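Local coordinates for protein glucuronoarabinoxylan endo-1,4-beta-xylanase (Clostridium papyrosolvens, PDB 4FMV) that hydrolyses internal beta-1,4 linkages of xylan as a family 30 (subfamily 8) endoxylanase, this chain being the catalytic part of a longer polysaccharide-degrading protein, at residues F206-Q220 / K248-Y262. Numbering follows the deposited sequence.
Sequences FYGTSVNNMAYPLYQ and KEIHDSMVTGNMNAY
Phe-206, just past barrel strand 201-205, packs by van der Waals contact against Glu-249, Ser-253 and Met-259. Its ring lies against Ser-253 CB, and its CZ comes 3.7 Å from Met-259 CE. Met-259 SD stands 5.0 Å from the ring centroid, 57° off the normal, an oblique Met-aromatic contact; the long, flexible chain, extended beyond CG, brings both sulfur and methyl to the ring. Met-214, from the loop, uses an equally extended chain against helix 240-255: SD comes 3.5 Å from Asp-252 CB and CE reaches Glu-249 CG. Val-211, with CG1 anti to the backbone N (chi1 -178°), lays both methyls against one side of the Asp-252 carboxylate, CG2 3.5 Å from OD2, the side chains crossing at about a right angle. Thr-256, small and beta-branched, fills the angle between loop and helix end, its CG2 3.5 Å from Val-211 O and near Ala-215 CB. Where the backbones come nearest, Gly-257 CA offers a C-H to Met-214 O at 3.4 Å; a side chain there would collide with Ser-253 O.

Glu-249 OE2 reaches the Phe-206 ring edge, its carboxylate nearly perpendicular to the ring, and accepts from Tyr-262 OH (2.8 Å), while OE1 pairs with Lys-233. Lys-248 NZ makes a salt bridge to Asp-252 OD2, one helical turn on, using the syn lone pair, so the charge beside the Val-211 methyls is paired.

Water joins the other end: one molecule accepts from Tyr-216 N and Gln-220 NE2 and donates to Gly-257 O (3.0 Å); another bridges Tyr-219 OH and Asn-260 OD1, which also accepts from Leu-228 N.

Apolar side chains of this TIM-barrel loop thus pack on methionine and on the carbon and carboxylate parts of polar helix residues, whose charges Tyr-262, Lys-233 and Lys-248 meet; ordered water mediates the polar fit beyond.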
ATOM      1  N   PHE A 206       0.244  -6.429  -6.930  1.00 10.55           N
ATOM      2  CA  PHE A 206       1.498  -7.135  -7.244  1.00  9.77           C
ATOM      3  C   PHE A 206       1.471  -8.651  -7.525  1.00 11.36           C
ATOM      4  O   PHE A 206       2.470  -9.335  -7.246  1.00  9.44           O
ATOM      5  CB  PHE A 206       2.692  -6.713  -6.381  1.00  7.61           C
ATOM      6  CG  PHE A 206       3.312  -5.390  -6.781  1.00  9.10           C
ATOM      7  CD1 PHE A 206       2.773  -4.618  -7.817  1.00 10.67           C
ATOM      8  CD2 PHE A 206       4.457  -4.927  -6.122  1.00  8.77           C
ATOM      9  CE1 PHE A 206       3.356  -3.394  -8.187  1.00  8.95           C
ATOM     10  CE2 PHE A 206       5.056  -3.700  -6.483  1.00  9.64           C
ATOM     11  CZ  PHE A 206       4.500  -2.935  -7.518  1.00  8.09           C
ATOM     12  N   TYR A 207       0.327  -9.241  -7.851  1.00 11.12           N
ATOM     13  CA  TYR A 207       0.370 -10.676  -7.920  1.00 10.87           C
ATOM     14  C   TYR A 207       0.858 -11.054  -9.311  1.00 15.02           C
ATOM     15  O   TYR A 207       0.090 -11.124 -10.271  1.00 15.21           O
ATOM     16  CB  TYR A 207      -1.070 -11.186  -7.752  1.00 11.61           C
ATOM     17  CG  TYR A 207      -1.617 -10.897  -6.369  1.00 10.58           C
ATOM     18  CD1 TYR A 207      -1.090 -11.548  -5.255  1.00 10.99           C
ATOM     19  CD2 TYR A 207      -2.623  -9.973  -6.174  1.00  8.02           C
ATOM     20  CE1 TYR A 207      -1.556 -11.288  -3.993  1.00 11.04           C
ATOM     21  CE2 TYR A 207      -3.089  -9.698  -4.896  1.00  9.61           C
ATOM     22  CZ  TYR A 207      -2.556 -10.360  -3.820  1.00 11.14           C
ATOM     23  OH  TYR A 207      -3.017 -10.108  -2.549  1.00 14.17           O
ATOM     24  N   GLY A 208       2.132 -11.454  -9.353  1.00 15.36           N
ATOM     25  CA  GLY A 208       2.829 -11.793 -10.584  1.00 14.85           C
ATOM     26  C   GLY A 208       3.501 -10.658 -11.357  1.00 14.98           C
ATOM     27  O   GLY A 208       3.953 -10.866 -12.485  1.00 12.90           O
ATOM     28  N   THR A 209       3.590  -9.467 -10.773  1.00 14.41           N
ATOM     29  CA  THR A 209       4.207  -8.317 -11.458  1.00 11.43           C
ATOM     30  C   THR A 209       5.728  -8.396 -11.398  1.00 13.52           C
ATOM     31  O   THR A 209       6.295  -8.396 -10.307  1.00  9.96           O
ATOM     32  CB  THR A 209       3.785  -6.983 -10.774  1.00 13.88           C
ATOM     33  OG1 THR A 209       2.360  -6.930 -10.655  1.00 11.56           O
ATOM     34  CG2 THR A 209       4.290  -5.755 -11.569  1.00 11.66           C
ATOM     35  N   SER A 210       6.397  -8.432 -12.556  1.00 11.49           N
ATOM     36  CA  SER A 210       7.855  -8.454 -12.571  1.00 11.97           C
ATOM     37  C   SER A 210       8.393  -7.071 -12.208  1.00 12.20           C
ATOM     38  O   SER A 210       7.691  -6.065 -12.354  1.00  7.94           O
ATOM     39  CB  SER A 210       8.394  -8.907 -13.936  1.00 14.68           C
ATOM     40  OG  SER A 210       7.959  -8.038 -14.964  1.00 16.46           O
ATOM     41  N   VAL A 211       9.632  -7.020 -11.729  1.00  8.63           N
ATOM     42  CA  VAL A 211      10.241  -5.754 -11.316  1.00 11.76           C
ATOM     43  C   VAL A 211      10.179  -4.666 -12.413  1.00 15.29           C
ATOM     44  O   VAL A 211       9.787  -3.525 -12.139  1.00 15.95           O
ATOM     45  CB  VAL A 211      11.674  -5.982 -10.812  1.00 13.68           C
ATOM     46  CG1 VAL A 211      12.305  -4.677 -10.330  1.00 12.93           C
ATOM     47  CG2 VAL A 211      11.640  -7.021  -9.680  1.00 13.96           C
ATOM     48  N   ASN A 212      10.540  -5.006 -13.654  1.00 12.48           N
ATOM     49  CA  ASN A 212      10.503  -4.004 -14.704  1.00 14.03           C
ATOM     50  C   ASN A 212       9.086  -3.463 -14.931  1.00 13.30           C
ATOM     51  O   ASN A 212       8.907  -2.315 -15.383  1.00 14.14           O
ATOM     52  CB  ASN A 212      11.089  -4.547 -16.018  1.00 14.71           C
ATOM     53  CG  ASN A 212      10.273  -5.695 -16.591  1.00 12.50           C
ATOM     54  OD1 ASN A 212      10.320  -6.815 -16.090  1.00 12.06           O
ATOM     55  ND2 ASN A 212       9.529  -5.418 -17.652  1.00 10.82           N
ATOM     56  N   ASN A 213       8.082  -4.278 -14.618  1.00 10.43           N
ATOM     57  CA  ASN A 213       6.688  -3.867 -14.826  1.00 12.02           C
ATOM     58  C   ASN A 213       6.141  -3.056 -13.670  1.00 11.73           C
ATOM     59  O   ASN A 213       4.982  -2.652 -13.681  1.00 13.33           O
ATOM     60  CB  ASN A 213       5.782  -5.060 -15.189  1.00 10.70           C
ATOM     61  CG  ASN A 213       5.967  -5.485 -16.656  1.00 14.58           C
ATOM     62  OD1 ASN A 213       6.183  -4.631 -17.497  1.00 14.73           O
ATOM     63  ND2 ASN A 213       5.943  -6.792 -16.941  1.00 11.95           N
ATOM     64  N   MET A 214       6.988  -2.808 -12.677  1.00 13.45           N
ATOM     65  CA  MET A 214       6.634  -1.917 -11.576  1.00 11.15           C
ATOM     66  C   MET A 214       6.785  -0.449 -11.972  1.00 12.02           C
ATOM     67  O   MET A 214       6.161   0.428 -11.368  1.00 14.13           O
ATOM     68  CB  MET A 214       7.478  -2.218 -10.337  1.00 10.92           C
ATOM     69  CG  MET A 214       7.235  -3.603  -9.741  1.00 13.14           C
ATOM     70  SD  MET A 214       8.240  -3.948  -8.267  1.00 12.30           S
ATOM     71  CE  MET A 214       7.894  -5.709  -8.034  1.00  8.15           C
ATOM     72  N   ALA A 215       7.638  -0.174 -12.958  1.00 12.30           N
ATOM     73  CA  ALA A 215       7.790   1.180 -13.492  1.00 12.32           C
ATOM     74  C   ALA A 215       6.637   1.455 -14.459  1.00 13.01           C
ATOM     75  O   ALA A 215       6.189   0.559 -15.179  1.00 12.56           O
ATOM     76  CB  ALA A 215       9.151   1.325 -14.223  1.00 20.45           C
ATOM     77  N   TYR A 216       6.151   2.685 -14.487  1.00 13.37           N
ATOM     78  CA  TYR A 216       4.993   3.000 -15.324  1.00 14.73           C
ATOM     79  C   TYR A 216       5.230   4.347 -15.988  1.00 14.10           C
ATOM     80  O   TYR A 216       4.761   5.345 -15.491  1.00 12.52           O
ATOM     81  CB  TYR A 216       3.714   3.056 -14.465  1.00  9.50           C
ATOM     82  CG  TYR A 216       2.404   2.987 -15.222  1.00  8.55           C
ATOM     83  CD1 TYR A 216       2.363   2.950 -16.624  1.00  9.23           C
ATOM     84  CD2 TYR A 216       1.204   2.974 -14.536  1.00  7.41           C
ATOM     85  CE1 TYR A 216       1.142   2.887 -17.306  1.00 10.94           C
ATOM     86  CE2 TYR A 216      -0.018   2.916 -15.209  1.00  9.70           C
ATOM     87  CZ  TYR A 216      -0.043   2.873 -16.582  1.00 11.81           C
ATOM     88  OH  TYR A 216      -1.271   2.803 -17.215  1.00 13.23           O
ATOM     89  N   PRO A 217       5.989   4.380 -17.094  1.00 15.21           N
ATOM     90  CA  PRO A 217       6.292   5.670 -17.735  1.00 13.96           C
ATOM     91  C   PRO A 217       5.066   6.541 -18.030  1.00 13.38           C
ATOM     92  O   PRO A 217       5.110   7.758 -17.811  1.00 15.95           O
ATOM     93  CB  PRO A 217       6.956   5.253 -19.045  1.00 15.33           C
ATOM     94  CG  PRO A 217       7.638   3.965 -18.694  1.00 17.16           C
ATOM     95  CD  PRO A 217       6.709   3.265 -17.735  1.00 16.06           C
ATOM     96  N   LEU A 218       3.990   5.961 -18.544  1.00 12.31           N
ATOM     97  CA  LEU A 218       2.837   6.798 -18.888  1.00 14.04           C
ATOM     98  C   LEU A 218       2.257   7.487 -17.643  1.00 11.50           C
ATOM     99  O   LEU A 218       1.926   8.676 -17.664  1.00 11.13           O
ATOM    100  CB  LEU A 218       1.748   5.981 -19.580  1.00 16.29           C
ATOM    101  CG  LEU A 218       0.543   6.809 -20.009  1.00 16.31           C
ATOM    102  CD1 LEU A 218       0.978   7.956 -20.921  1.00 18.05           C
ATOM    103  CD2 LEU A 218      -0.495   5.937 -20.707  1.00 17.35           C
ATOM    104  N   TYR A 219       2.155   6.752 -16.546  1.00 10.03           N
ATOM    105  CA  TYR A 219       1.694   7.379 -15.309  1.00 10.71           C
ATOM    106  C   TYR A 219       2.622   8.513 -14.904  1.00 13.46           C
ATOM    107  O   TYR A 219       2.156   9.599 -14.556  1.00 16.55           O
ATOM    108  CB  TYR A 219       1.587   6.383 -14.147  1.00 11.16           C
ATOM    109  CG  TYR A 219       1.442   7.117 -12.826  1.00 11.08           C
ATOM    110  CD1 TYR A 219       0.201   7.610 -12.419  1.00 10.17           C
ATOM    111  CD2 TYR A 219       2.544   7.348 -12.008  1.00 11.23           C
ATOM    112  CE1 TYR A 219       0.062   8.298 -11.226  1.00 10.01           C
ATOM    113  CE2 TYR A 219       2.418   8.037 -10.800  1.00  9.38           C
ATOM    114  CZ  TYR A 219       1.177   8.511 -10.430  1.00 11.01           C
ATOM    115  OH  TYR A 219       1.036   9.203  -9.261  1.00 15.49           O
ATOM    116  N   GLN A 220       3.935   8.272 -14.929  1.00 13.98           N
ATOM    117  CA  GLN A 220       4.883   9.326 -14.554  1.00 14.74           C
ATOM    118  C   GLN A 220       4.673  10.585 -15.380  1.00 16.27           C
ATOM    119  O   GLN A 220       4.707  11.693 -14.857  1.00 19.83           O
ATOM    120  CB  GLN A 220       6.344   8.855 -14.672  1.00 17.23           C
ATOM    121  CG  GLN A 220       6.704   7.783 -13.646  1.00 17.97           C
ATOM    122  CD  GLN A 220       6.454   8.237 -12.207  1.00 15.76           C
ATOM    123  OE1 GLN A 220       6.605   9.425 -11.871  1.00 15.75           O
ATOM    124  NE2 GLN A 220       6.089   7.295 -11.352  1.00 12.92           N
ATOM    125  N   LYS A 248      12.428  -7.348  -0.309  1.00 13.23           N
ATOM    126  CA  LYS A 248      12.892  -6.906  -1.619  1.00  7.76           C
ATOM    127  C   LYS A 248      11.786  -6.259  -2.467  1.00  7.99           C
ATOM    128  O   LYS A 248      12.017  -5.258  -3.122  1.00 10.84           O
ATOM    129  CB  LYS A 248      13.551  -8.056  -2.368  1.00 12.49           C
ATOM    130  CG  LYS A 248      13.735  -7.781  -3.879  1.00 18.28           C
ATOM    131  CD  LYS A 248      15.131  -7.368  -4.254  1.00 21.04           C
ATOM    132  CE  LYS A 248      15.464  -7.825  -5.691  1.00 21.96           C
ATOM    133  NZ  LYS A 248      14.472  -7.409  -6.744  1.00 19.77           N
ATOM    134  N   GLU A 249      10.589  -6.831  -2.476  1.00 10.05           N
ATOM    135  CA  GLU A 249       9.497  -6.236  -3.246  1.00 11.58           C
ATOM    136  C   GLU A 249       9.092  -4.833  -2.771  1.00 11.37           C
ATOM    137  O   GLU A 249       8.795  -3.941  -3.584  1.00 10.92           O
ATOM    138  CB  GLU A 249       8.272  -7.143  -3.238  1.00 12.27           C
ATOM    139  CG  GLU A 249       7.148  -6.601  -4.106  1.00 11.32           C
ATOM    140  CD  GLU A 249       6.045  -7.614  -4.249  1.00 12.56           C
ATOM    141  OE1 GLU A 249       6.237  -8.619  -4.960  1.00 16.22           O
ATOM    142  OE2 GLU A 249       4.998  -7.416  -3.635  1.00 14.50           O
ATOM    143  N   ILE A 250       9.081  -4.607  -1.464  1.00  5.79           N
ATOM    144  CA  ILE A 250       8.763  -3.258  -1.005  1.00  5.52           C
ATOM    145  C   ILE A 250       9.839  -2.282  -1.476  1.00  8.53           C
ATOM    146  O   ILE A 250       9.535  -1.188  -1.946  1.00 11.54           O
ATOM    147  CB  ILE A 250       8.573  -3.175   0.528  1.00  7.86           C
ATOM    148  CG1 ILE A 250       7.473  -4.144   0.978  1.00  5.17           C
ATOM    149  CG2 ILE A 250       8.211  -1.752   0.930  1.00 10.06           C
ATOM    150  CD1 ILE A 250       7.384  -4.330   2.525  1.00  4.54           C
ATOM    151  N   HIS A 251      11.096  -2.695  -1.371  1.00 11.34           N
ATOM    152  CA  HIS A 251      12.204  -1.921  -1.931  1.00 12.50           C
ATOM    153  C   HIS A 251      11.954  -1.611  -3.403  1.00 11.96           C
ATOM    154  O   HIS A 251      12.085  -0.460  -3.833  1.00 11.69           O
ATOM    155  CB  HIS A 251      13.522  -2.691  -1.754  1.00 12.74           C
ATOM    156  CG  HIS A 251      14.643  -2.184  -2.608  1.00 12.88           C
ATOM    157  ND1 HIS A 251      15.625  -1.346  -2.124  1.00 11.39           N
ATOM    158  CD2 HIS A 251      14.940  -2.405  -3.910  1.00 12.00           C
ATOM    159  CE1 HIS A 251      16.481  -1.073  -3.095  1.00 11.13           C
ATOM    160  NE2 HIS A 251      16.090  -1.700  -4.189  1.00 10.36           N
ATOM    161  N   ASP A 252      11.576  -2.628  -4.177  1.00 12.38           N
ATOM    162  CA  ASP A 252      11.380  -2.458  -5.624  1.00 10.15           C
ATOM    163  C   ASP A 252      10.199  -1.515  -5.909  1.00 10.59           C
ATOM    164  O   ASP A 252      10.242  -0.708  -6.831  1.00 11.57           O
ATOM    165  CB  ASP A 252      11.162  -3.818  -6.312  1.00 12.44           C
ATOM    166  CG  ASP A 252      12.462  -4.645  -6.457  1.00 13.46           C
ATOM    167  OD1 ASP A 252      13.542  -4.053  -6.620  1.00 13.02           O
ATOM    168  OD2 ASP A 252      12.404  -5.899  -6.419  1.00 13.12           O
ATOM    169  N   SER A 253       9.146  -1.604  -5.104  1.00  9.91           N
ATOM    170  CA  SER A 253       7.992  -0.714  -5.263  1.00 11.22           C
ATOM    171  C   SER A 253       8.386   0.745  -5.015  1.00 11.33           C
ATOM    172  O   SER A 253       7.849   1.644  -5.651  1.00 11.44           O
ATOM    173  CB  SER A 253       6.852  -1.098  -4.304  1.00 13.25           C
ATOM    174  OG  SER A 253       7.138  -0.677  -2.980  1.00 11.72           O
ATOM    175  N   MET A 254       9.312   0.963  -4.080  1.00 12.89           N
ATOM    176  CA  MET A 254       9.810   2.297  -3.761  1.00 13.69           C
ATOM    177  C   MET A 254      10.798   2.805  -4.802  1.00 15.07           C
ATOM    178  O   MET A 254      10.719   3.953  -5.226  1.00 15.76           O
ATOM    179  CB  MET A 254      10.494   2.298  -2.380  1.00 11.90           C
ATOM    180  CG  MET A 254       9.535   2.105  -1.201  1.00  8.30           C
ATOM    181  SD  MET A 254       8.408   3.497  -0.963  1.00 12.02           S
ATOM    182  CE  MET A 254       6.807   2.833  -1.390  1.00  8.64           C
ATOM    183  N   VAL A 255      11.734   1.941  -5.197  1.00 13.39           N
ATOM    184  CA  VAL A 255      12.881   2.347  -6.012  1.00 13.36           C
ATOM    185  C   VAL A 255      12.592   2.287  -7.525  1.00 15.29           C
ATOM    186  O   VAL A 255      12.705   3.289  -8.235  1.00 18.93           O
ATOM    187  CB  VAL A 255      14.178   1.578  -5.604  1.00 12.07           C
ATOM    188  CG1 VAL A 255      15.317   1.815  -6.631  1.00 16.19           C
ATOM    189  CG2 VAL A 255      14.621   1.990  -4.187  1.00 10.31           C
ATOM    190  N   THR A 256      12.275   1.102  -8.029  1.00 13.13           N
ATOM    191  CA  THR A 256      11.814   0.980  -9.413  1.00 13.97           C
ATOM    192  C   THR A 256      10.402   1.550  -9.649  1.00 14.76           C
ATOM    193  O   THR A 256      10.160   2.229 -10.648  1.00 15.99           O
ATOM    194  CB  THR A 256      11.884  -0.476  -9.878  1.00 11.24           C
ATOM    195  OG1 THR A 256      13.241  -0.899  -9.764  1.00 12.31           O
ATOM    196  CG2 THR A 256      11.481  -0.600 -11.357  1.00 12.29           C
ATOM    197  N   GLY A 257       9.477   1.288  -8.730  1.00 13.52           N
ATOM    198  CA  GLY A 257       8.105   1.721  -8.922  1.00 13.34           C
ATOM    199  C   GLY A 257       7.856   3.191  -8.623  1.00 12.46           C
ATOM    200  O   GLY A 257       6.896   3.781  -9.135  1.00 12.92           O
ATOM    201  N   ASN A 258       8.723   3.795  -7.811  1.00 10.86           N
ATOM    202  CA  ASN A 258       8.514   5.176  -7.340  1.00 11.00           C
ATOM    203  C   ASN A 258       7.137   5.369  -6.700  1.00 11.49           C
ATOM    204  O   ASN A 258       6.547   6.451  -6.726  1.00 12.99           O
ATOM    205  CB  ASN A 258       8.753   6.211  -8.444  1.00 13.53           C
ATOM    206  CG  ASN A 258      10.224   6.364  -8.782  1.00 17.90           C
ATOM    207  OD1 ASN A 258      10.955   7.105  -8.123  1.00 17.58           O
ATOM    208  ND2 ASN A 258      10.670   5.651  -9.803  1.00 21.15           N
ATOM    209  N   MET A 259       6.646   4.317  -6.076  1.00  9.68           N
ATOM    210  CA  MET A 259       5.294   4.359  -5.545  1.00  8.90           C
ATOM    211  C   MET A 259       5.210   5.157  -4.267  1.00 10.20           C
ATOM    212  O   MET A 259       6.197   5.268  -3.524  1.00 13.44           O
ATOM    213  CB  MET A 259       4.764   2.943  -5.378  1.00 10.00           C
ATOM    214  CG  MET A 259       4.735   2.262  -6.749  1.00 11.66           C
ATOM    215  SD  MET A 259       3.726   0.812  -6.772  1.00 16.63           S
ATOM    216  CE  MET A 259       3.632   0.552  -8.552  1.00 14.98           C
ATOM    217  N   ASN A 260       4.038   5.753  -4.037  1.00  8.99           N
ATOM    218  CA  ASN A 260       3.818   6.562  -2.847  1.00  7.97           C
ATOM    219  C   ASN A 260       3.457   5.729  -1.622  1.00 11.58           C
ATOM    220  O   ASN A 260       3.604   6.180  -0.493  1.00 12.52           O
ATOM    221  CB  ASN A 260       2.745   7.625  -3.129  1.00  6.60           C
ATOM    222  CG  ASN A 260       3.076   8.477  -4.349  1.00 11.45           C
ATOM    223  OD1 ASN A 260       2.531   8.268  -5.422  1.00 10.28           O
ATOM    224  ND2 ASN A 260       3.992   9.426  -4.190  1.00 13.84           N
ATOM    225  N   ALA A 261       2.970   4.507  -1.842  1.00 13.82           N
ATOM    226  CA  ALA A 261       2.514   3.668  -0.737  1.00  9.76           C
ATOM    227  C   ALA A 261       2.610   2.179  -1.085  1.00 10.98           C
ATOM    228  O   ALA A 261       2.532   1.810  -2.255  1.00 10.29           O
ATOM    229  CB  ALA A 261       1.072   4.018  -0.385  1.00  5.49           C
ATOM    230  N   TYR A 262       2.767   1.333  -0.068  1.00 10.09           N
ATOM    231  CA  TYR A 262       2.722  -0.119  -0.253  1.00 11.42           C
ATOM    232  C   TYR A 262       1.808  -0.669   0.840  1.00 11.63           C
ATOM    233  O   TYR A 262       2.100  -0.537   2.036  1.00 11.76           O
ATOM    234  CB  TYR A 262       4.127  -0.733  -0.176  1.00 10.72           C
ATOM    235  CG  TYR A 262       4.191  -2.245  -0.440  1.00  8.96           C
ATOM    236  CD1 TYR A 262       3.778  -3.161   0.527  1.00  9.29           C
ATOM    237  CD2 TYR A 262       4.692  -2.741  -1.636  1.00  9.19           C
ATOM    238  CE1 TYR A 262       3.863  -4.524   0.313  1.00 10.43           C
ATOM    239  CE2 TYR A 262       4.762  -4.119  -1.874  1.00 11.99           C
ATOM    240  CZ  TYR A 262       4.335  -5.000  -0.892  1.00 11.10           C
ATOM    241  OH  TYR A 262       4.411  -6.363  -1.114  1.00 10.41           O
TER
HETATM  242  O   HOH W   1       6.522   4.497 -12.061  1.00 25.95           O
HETATM  243  O   HOH W   2       3.422   9.351  -7.719  1.00  9.82           O
HETATM  244  O   HOH W   3       5.545   8.282  -8.457  1.00 15.11           O